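Long-range contacts in transferrin (Manduca sexta, PDB 6WB6), which binds a single ferric ion together with carbonate in its amino-terminal lobe and transports iron as a secreted insect transferrin: residues Leu43-Arg49 and Ile67-Phe72; Lys365-Met369 and Phe618-Gly622; Ala440-Lys444 and Leu534-Arg538. All blocks are in the same frame, centred on the assembly; numbering follows the deposited sequence.

Contact 1 of 3, residues Leu43-Arg49 and Ile67-Phe72; sequences LSFVQQR and IPNQDF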
# COMPACT_ATOMS: atom_id res chain seq x y z
N LEU A 43 17.22 -7.42 7.87
CA LEU A 43 17.33 -7.67 9.31
C LEU A 43 17.65 -9.14 9.57
O LEU A 43 18.43 -9.46 10.48
CB LEU A 43 16.05 -7.23 10.04
CG LEU A 43 15.73 -5.73 9.90
CD1 LEU A 43 14.32 -5.43 10.38
CD2 LEU A 43 16.77 -4.83 10.61
N SER A 44 17.04 -10.04 8.79
CA SER A 44 17.34 -11.47 8.93
C SER A 44 18.81 -11.74 8.62
O SER A 44 19.50 -12.44 9.37
CB SER A 44 16.44 -12.29 8.00
OG SER A 44 15.15 -12.44 8.54
N PHE A 45 19.31 -11.15 7.53
CA PHE A 45 20.72 -11.31 7.17
C PHE A 45 21.63 -10.71 8.22
O PHE A 45 22.76 -11.18 8.39
CB PHE A 45 21.02 -10.65 5.83
CG PHE A 45 20.44 -11.35 4.65
CD1 PHE A 45 19.79 -12.58 4.78
CD2 PHE A 45 20.58 -10.79 3.39
CE1 PHE A 45 19.28 -13.21 3.68
CE2 PHE A 45 20.06 -11.42 2.29
CZ PHE A 45 19.41 -12.65 2.43
N VAL A 46 21.18 -9.66 8.91
CA VAL A 46 22.02 -9.09 9.96
C VAL A 46 22.08 -10.03 11.14
O VAL A 46 23.15 -10.31 11.68
CB VAL A 46 21.51 -7.70 10.40
CG1 VAL A 46 22.32 -7.21 11.63
CG2 VAL A 46 21.63 -6.71 9.26
N GLN A 47 20.92 -10.53 11.56
CA GLN A 47 20.91 -11.51 12.64
C GLN A 47 21.77 -12.72 12.27
O GLN A 47 22.54 -13.22 13.10
CB GLN A 47 19.48 -11.96 12.94
CG GLN A 47 19.42 -13.01 14.05
CD GLN A 47 20.02 -12.51 15.34
OE1 GLN A 47 19.84 -11.35 15.72
NE2 GLN A 47 20.77 -13.36 16.00
N GLN A 48 21.65 -13.18 11.04
CA GLN A 48 22.37 -14.34 10.53
C GLN A 48 23.83 -14.05 10.18
O GLN A 48 24.53 -14.95 9.72
CB GLN A 48 21.69 -14.88 9.27
CG GLN A 48 20.31 -15.52 9.49
CD GLN A 48 19.54 -15.64 8.17
OE1 GLN A 48 19.88 -14.99 7.18
NE2 GLN A 48 18.52 -16.48 8.15
N ARG A 49 24.29 -12.81 10.35
CA ARG A 49 25.66 -12.41 10.06
C ARG A 49 26.05 -12.49 8.59
O ARG A 49 27.25 -12.47 8.30
CB ARG A 49 26.68 -13.22 10.86
CG ARG A 49 27.01 -12.67 12.24
CD ARG A 49 25.82 -12.73 13.20
NE ARG A 49 26.19 -12.29 14.55
CZ ARG A 49 25.34 -12.08 15.55
NH1 ARG A 49 24.04 -12.26 15.38
NH2 ARG A 49 25.79 -11.68 16.71
N ILE A 67 12.75 -10.87 16.04
CA ILE A 67 13.35 -12.04 15.40
C ILE A 67 13.75 -13.03 16.49
O ILE A 67 14.36 -12.63 17.49
CB ILE A 67 14.55 -11.63 14.53
CG1 ILE A 67 14.04 -10.87 13.31
CG2 ILE A 67 15.33 -12.85 14.07
CD1 ILE A 67 15.14 -10.36 12.43
N PRO A 68 13.42 -14.31 16.36
CA PRO A 68 13.74 -15.24 17.43
C PRO A 68 15.23 -15.20 17.73
O PRO A 68 16.06 -15.26 16.83
CB PRO A 68 13.30 -16.60 16.87
CG PRO A 68 12.37 -16.28 15.75
CD PRO A 68 12.87 -14.99 15.18
N ASN A 69 15.56 -15.06 19.02
CA ASN A 69 16.92 -15.06 19.53
C ASN A 69 17.72 -13.84 19.09
O ASN A 69 18.95 -13.88 19.13
CB ASN A 69 17.69 -16.32 19.13
CG ASN A 69 17.04 -17.58 19.65
OD1 ASN A 69 16.51 -18.39 18.88
ND2 ASN A 69 17.04 -17.73 20.97
N GLN A 70 17.08 -12.75 18.69
CA GLN A 70 17.84 -11.66 18.10
C GLN A 70 18.81 -11.06 19.12
O GLN A 70 18.58 -11.11 20.32
CB GLN A 70 16.90 -10.58 17.53
CG GLN A 70 15.91 -9.98 18.51
CD GLN A 70 16.54 -8.96 19.43
OE1 GLN A 70 17.57 -8.34 19.12
NE2 GLN A 70 15.93 -8.78 20.60
N ASP A 71 19.94 -10.56 18.62
CA ASP A 71 20.91 -9.84 19.43
C ASP A 71 21.32 -8.54 18.72
O ASP A 71 22.47 -8.11 18.77
CB ASP A 71 22.11 -10.74 19.79
CG ASP A 71 22.95 -11.16 18.58
OD1 ASP A 71 22.59 -10.88 17.43
OD2 ASP A 71 24.01 -11.79 18.82
N PHE A 72 20.34 -7.89 18.09
CA PHE A 72 20.55 -6.61 17.43
C PHE A 72 21.01 -5.56 18.42
O PHE A 72 20.80 -5.67 19.63
CB PHE A 72 19.26 -6.10 16.78
CG PHE A 72 18.82 -6.91 15.62
CD1 PHE A 72 19.50 -6.84 14.43
CD2 PHE A 72 17.71 -7.70 15.70
CE1 PHE A 72 19.09 -7.56 13.35
CE2 PHE A 72 17.30 -8.44 14.62
CZ PHE A 72 18.00 -8.36 13.43
O HOH W 1 21.39 -9.35 15.41

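Contact 2 of 3, residues Lys365-Met369 and Phe618-Gly622; sequences KCRAM and FNIYG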
# COMPACT_ATOMS: atom_id res chain seq x y z
N LYS A 365 6.22 -15.54 2.74
CA LYS A 365 6.05 -14.16 2.29
C LYS A 365 4.92 -13.48 3.04
O LYS A 365 5.04 -12.31 3.45
CB LYS A 365 5.80 -14.12 0.77
CG LYS A 365 5.73 -12.69 0.20
CD LYS A 365 5.55 -12.63 -1.31
CE LYS A 365 5.32 -11.19 -1.75
NZ LYS A 365 5.26 -10.97 -3.23
N CYS A 366 3.84 -14.21 3.28
CA CYS A 366 2.72 -13.66 4.05
C CYS A 366 3.14 -13.33 5.48
O CYS A 366 2.71 -12.32 6.05
CB CYS A 366 1.56 -14.65 4.02
SG CYS A 366 0.15 -14.15 4.97
N ARG A 367 4.00 -14.16 6.07
CA ARG A 367 4.43 -13.90 7.44
C ARG A 367 5.37 -12.71 7.52
O ARG A 367 5.32 -11.96 8.49
CB ARG A 367 5.09 -15.14 8.03
CG ARG A 367 4.05 -16.21 8.40
CD ARG A 367 4.70 -17.48 8.98
NE ARG A 367 3.68 -18.43 9.41
CZ ARG A 367 3.87 -19.74 9.51
NH1 ARG A 367 5.05 -20.27 9.19
NH2 ARG A 367 2.86 -20.51 9.92
N ALA A 368 6.28 -12.56 6.54
CA ALA A 368 7.16 -11.39 6.55
C ALA A 368 6.35 -10.13 6.28
O ALA A 368 6.56 -9.10 6.92
CB ALA A 368 8.28 -11.56 5.52
N MET A 369 5.37 -10.23 5.39
CA MET A 369 4.46 -9.13 5.14
C MET A 369 3.63 -8.79 6.37
O MET A 369 3.36 -7.62 6.65
CB MET A 369 3.56 -9.49 3.96
CG MET A 369 2.61 -8.42 3.53
SD MET A 369 2.04 -8.76 1.87
CE MET A 369 1.49 -10.45 2.04
N PHE A 618 9.68 -3.27 1.92
CA PHE A 618 9.15 -4.60 1.72
C PHE A 618 8.76 -4.68 0.26
O PHE A 618 8.03 -3.82 -0.24
CB PHE A 618 7.96 -4.91 2.63
CG PHE A 618 7.47 -6.31 2.48
CD1 PHE A 618 8.14 -7.36 3.10
CD2 PHE A 618 6.38 -6.60 1.69
CE1 PHE A 618 7.72 -8.65 2.96
CE2 PHE A 618 5.94 -7.91 1.54
CZ PHE A 618 6.61 -8.94 2.17
N ASN A 619 9.28 -5.69 -0.43
CA ASN A 619 9.12 -5.79 -1.86
C ASN A 619 7.87 -6.63 -2.09
O ASN A 619 7.92 -7.84 -2.34
CB ASN A 619 10.36 -6.39 -2.49
CG ASN A 619 10.39 -6.23 -3.99
OD1 ASN A 619 9.47 -5.66 -4.58
ND2 ASN A 619 11.45 -6.72 -4.61
N ILE A 620 6.72 -5.96 -1.96
CA ILE A 620 5.45 -6.66 -1.99
C ILE A 620 5.23 -7.36 -3.33
O ILE A 620 4.68 -8.45 -3.38
CB ILE A 620 4.29 -5.70 -1.64
CG1 ILE A 620 2.97 -6.46 -1.58
CG2 ILE A 620 4.20 -4.54 -2.61
CD1 ILE A 620 1.84 -5.71 -0.86
N TYR A 621 5.67 -6.75 -4.43
CA TYR A 621 5.48 -7.33 -5.75
C TYR A 621 6.74 -7.96 -6.33
O TYR A 621 6.73 -8.36 -7.49
CB TYR A 621 4.96 -6.28 -6.74
CG TYR A 621 3.77 -5.49 -6.23
CD1 TYR A 621 2.68 -6.12 -5.68
CD2 TYR A 621 3.77 -4.11 -6.30
CE1 TYR A 621 1.61 -5.40 -5.21
CE2 TYR A 621 2.70 -3.38 -5.84
CZ TYR A 621 1.62 -4.04 -5.29
OH TYR A 621 0.54 -3.34 -4.82
N GLY A 622 7.83 -8.06 -5.57
CA GLY A 622 9.08 -8.53 -6.12
C GLY A 622 9.27 -10.05 -6.00
O GLY A 622 8.45 -10.76 -5.43

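Contact 3 of 3, residues Ala440-Lys444 and Leu534-Arg538; sequences AVVKK and LEEDR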
# COMPACT_ATOMS: atom_id res chain seq x y z
N ALA A 440 -10.38 -5.47 -28.93
CA ALA A 440 -10.56 -5.87 -30.32
C ALA A 440 -9.68 -4.97 -31.17
O ALA A 440 -9.98 -3.78 -31.31
CB ALA A 440 -12.02 -5.74 -30.75
N VAL A 441 -8.61 -5.54 -31.71
CA VAL A 441 -7.61 -4.79 -32.47
C VAL A 441 -7.96 -4.88 -33.95
O VAL A 441 -8.22 -5.99 -34.46
CB VAL A 441 -6.20 -5.33 -32.19
CG1 VAL A 441 -5.15 -4.51 -32.90
CG2 VAL A 441 -5.93 -5.39 -30.69
N VAL A 442 -7.99 -3.73 -34.62
CA VAL A 442 -8.24 -3.63 -36.05
C VAL A 442 -7.14 -2.79 -36.69
O VAL A 442 -6.47 -2.00 -36.03
CB VAL A 442 -9.63 -3.01 -36.37
CG1 VAL A 442 -10.74 -4.03 -36.08
CG2 VAL A 442 -9.87 -1.70 -35.57
N LYS A 443 -6.92 -2.99 -37.99
CA LYS A 443 -6.05 -2.11 -38.74
C LYS A 443 -6.70 -0.74 -38.91
O LYS A 443 -7.92 -0.63 -39.00
CB LYS A 443 -5.73 -2.68 -40.12
CG LYS A 443 -4.85 -3.92 -40.07
CD LYS A 443 -4.14 -4.16 -41.39
CE LYS A 443 -3.26 -5.39 -41.27
NZ LYS A 443 -2.59 -5.81 -42.53
N LYS A 444 -5.88 0.30 -38.94
CA LYS A 444 -6.45 1.62 -39.15
C LYS A 444 -7.15 1.66 -40.50
O LYS A 444 -6.66 1.11 -41.48
CB LYS A 444 -5.38 2.70 -39.07
CG LYS A 444 -4.96 3.01 -37.64
CD LYS A 444 -4.35 4.38 -37.51
CE LYS A 444 -3.60 4.50 -36.19
NZ LYS A 444 -3.12 5.89 -35.93
N LEU A 534 -3.43 -10.88 -37.74
CA LEU A 534 -4.01 -9.61 -38.17
C LEU A 534 -3.18 -8.97 -39.27
O LEU A 534 -3.70 -8.63 -40.34
CB LEU A 534 -4.16 -8.64 -36.99
CG LEU A 534 -5.20 -7.54 -37.21
CD1 LEU A 534 -6.64 -8.12 -37.37
CD2 LEU A 534 -5.18 -6.54 -36.07
N GLU A 535 -1.88 -8.80 -39.03
CA GLU A 535 -0.94 -8.28 -40.01
C GLU A 535 -1.11 -8.91 -41.40
O GLU A 535 -1.10 -8.18 -42.39
CB GLU A 535 0.51 -8.49 -39.53
CG GLU A 535 1.56 -8.08 -40.55
CD GLU A 535 3.00 -8.27 -40.05
OE1 GLU A 535 3.93 -7.86 -40.76
OE2 GLU A 535 3.19 -8.83 -38.95
N GLU A 536 -1.28 -10.24 -41.48
CA GLU A 536 -1.38 -10.96 -42.76
C GLU A 536 -2.81 -11.05 -43.30
O GLU A 536 -3.08 -11.87 -44.20
CB GLU A 536 -0.81 -12.38 -42.63
CG GLU A 536 0.72 -12.43 -42.42
CD GLU A 536 1.23 -13.85 -42.23
OE1 GLU A 536 0.42 -14.79 -42.23
OE2 GLU A 536 2.46 -14.03 -42.12
N ASP A 537 -3.73 -10.25 -42.77
CA ASP A 537 -5.13 -10.19 -43.20
C ASP A 537 -5.79 -11.57 -43.20
O ASP A 537 -6.78 -11.81 -43.91
CB ASP A 537 -5.24 -9.53 -44.57
CG ASP A 537 -4.80 -8.07 -44.53
OD1 ASP A 537 -4.65 -7.52 -43.43
OD2 ASP A 537 -4.59 -7.48 -45.61
N ARG A 538 -5.26 -12.50 -42.40
CA ARG A 538 -5.96 -13.75 -42.17
C ARG A 538 -7.12 -13.57 -41.21
O ARG A 538 -7.97 -14.47 -41.11
CB ARG A 538 -4.99 -14.81 -41.61
CG ARG A 538 -3.84 -15.13 -42.54
CD ARG A 538 -3.01 -16.30 -42.01
NE ARG A 538 -1.84 -15.83 -41.27
CZ ARG A 538 -1.55 -16.13 -40.00
NH1 ARG A 538 -2.33 -16.92 -39.28
NH2 ARG A 538 -0.45 -15.64 -39.47

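Contact 1 of 3, residues Leu43-Arg49 and Ile67-Phe72
Gln47 sets CG anti to its backbone N (chi1 179°) and then bends at chi2, which brings OE1 to the backbone at Gln70 and Asp71; Asp71, with CG between its own N and carbonyl carbon (chi1 66°), lifts its carboxylate to meet Arg49, whose chain bends at chi2 to fold the guanidinium back toward Gln47 O. The setting is the end of helix 39-47, closed by a Schellman motif at Arg49, against the type II beta turn from Ile67 to Gln70 that leads into strand 72-79 of the amino-terminal lobe.

The Gln47 amide suits this place because its oxygen can accept from the loop: Asp71 N donates to Gln47 OE1 at 3.0 Å. Arg49 grips the Asp71 carboxylate end-on, NH1 reaching OD1 at 2.9 Å and NH2 reaching OD2 at 2.8 Å, with the guanidinium and carboxylate planes turned 41° apart. Arg49 NH1 also donates to Gln47 O, tying the salt bridge back to the helix, and Arg49 NE finds a second acid in Asp281. Water 1 donates to Asp71 OD1; its very close approach to Gln47 OE1 is doubtful as a bond.

Below this polar layer lies an apolar one. Val46 CG1 approaches Phe72 CE1 at 3.7 Å at the ring edge, Ile67 CD1 rests 4.0 Å from Leu43 CB, and Ile277 touches Leu43 and Phe72 from the sheet. At the same ring edge, Leu43 O lies in the plane of the Phe72 ring, 3.2 Å from CZ.

Contact 2 of 3, residues Lys365-Met369 and Phe618-Gly622
The side chains of Met369, on helix 360-375, and Phe618 cross at about a right angle, and the atoms of Met369 can be followed outward one by one. CB starts 3.6 Å from Phe618 CZ. CG, anti to the backbone N (chi1 -177°), continues along the ring to lie 3.9 Å from CE2. SD makes an oblique Met-aromatic contact with Phe618, 4.0 Å from the same CE2, and a separate apolar one with Ile620 CD1 at 4.1 Å. The bend at chi3 (52°) then carries CE farther from the ring than SD. The helix backbone joins in: Met369 CA sits over the ring face as a CH-pi contact, 4.1 Å from the centroid. Ala368 CB completes the approach, 3.9 Å from Phe618 CE1, its small methyl letting the ring come close to the helix.

This arrangement fastens a helix of the carboxyl-terminal lobe to the loop between helix 597-611 and strand 638-641, where a type I turn runs from Asn619 to Gly622. Leu607 and Leu611 extend the apolar layer, while Asp38, in the amino-terminal lobe, accepts from Asn619 N, so the site also adjoins the interface between lobes.

Beside the ring, the extended chain of Lys365 carries NZ to Ile620 O at 2.6 Å, the donor standing above the carbonyl plane. Val630 O also accepts from it. Two backbone carbonyls probably compensate much of the buried charge, tying together two points of the loop, ten residues apart.

Contact 3 of 3, residues Ala440-Lys444 and Leu534-Arg538
Lys443 reaches from the end of strand 437-443 to the end of helix 530-535, and its conformation decides the contact. CG is anti to the carbonyl carbon (chi1 -69°), and the fully extended chain beyond it runs the methylenes out to the helix terminus before the charge is delivered. On the way CE passes 3.4 Å from Leu534 O and 3.3 Å from Asp537 OD1. NZ then divides its bonds between two acceptors, Glu535 O at 2.8 Å and Asp537 OD1 at 2.8 Å. The carboxylate oxygen is met on its syn side, out of the carboxylate plane, while the carbonyl is approached from above its plane.

Asp537 follows the helix with a positive phi (53°), and its N donates to Leu534 O. With CG anti to its own carbonyl carbon, the acid stands beside the helix end, where its side chain crosses that of Lys443 at about a right angle. Lysine has the length to span from strand to helix end; aspartate tolerates the positive phi, and its short chain places OD1 at NZ.

Deeper in, Leu534 has CG anti to its backbone N, and the turn at chi2 (63°) sends CD2 onto the strand, 3.8 Å from Val441 CG1 and 3.5 Å from Val441 O. The two branched side chains meet at a slant, and Phe552 touches both. Strand 437-443 belongs to the mixed sheet of the carboxyl-terminal lobe, whose family shares the periplasmic-binding-protein fold, and it pairs antiparallel with strands 542-545 and 557-560. Tyr557, on the latter, touches both Lys443 and Leu534.

The helix therefore packs against the sheet through leucine and valine, with the lysine's polar bonds at the more exposed side. Because carbonyl groups at a helix C-terminus carry partial negative charge, the lysine ammonium probably gains from the helix end as well as from the carboxylate.

Overall arrangement
Contacts 1 and 2 are neighbours across the two lobes: their centres are 18 Å apart and their nearest atoms about 8 Å. Contact 3 is remote, its centre 58 Å from that of contact 1 and 41 Å from that of contact 2, although its segments fall in sequence between those of contact 2, within the carboxyl-terminal lobe. The ferric ion is held in the amino-terminal lobe by Tyr90 and Tyr204, with carbonate bound beside it. Asp57, predicted as an iron ligand but not among the protein ligands in this structure, has its side chain about 9 Å from that of Leu43 in contact 1 and about 11 Å from that of Phe618 in contact 2; contact 3 lies away from these sites.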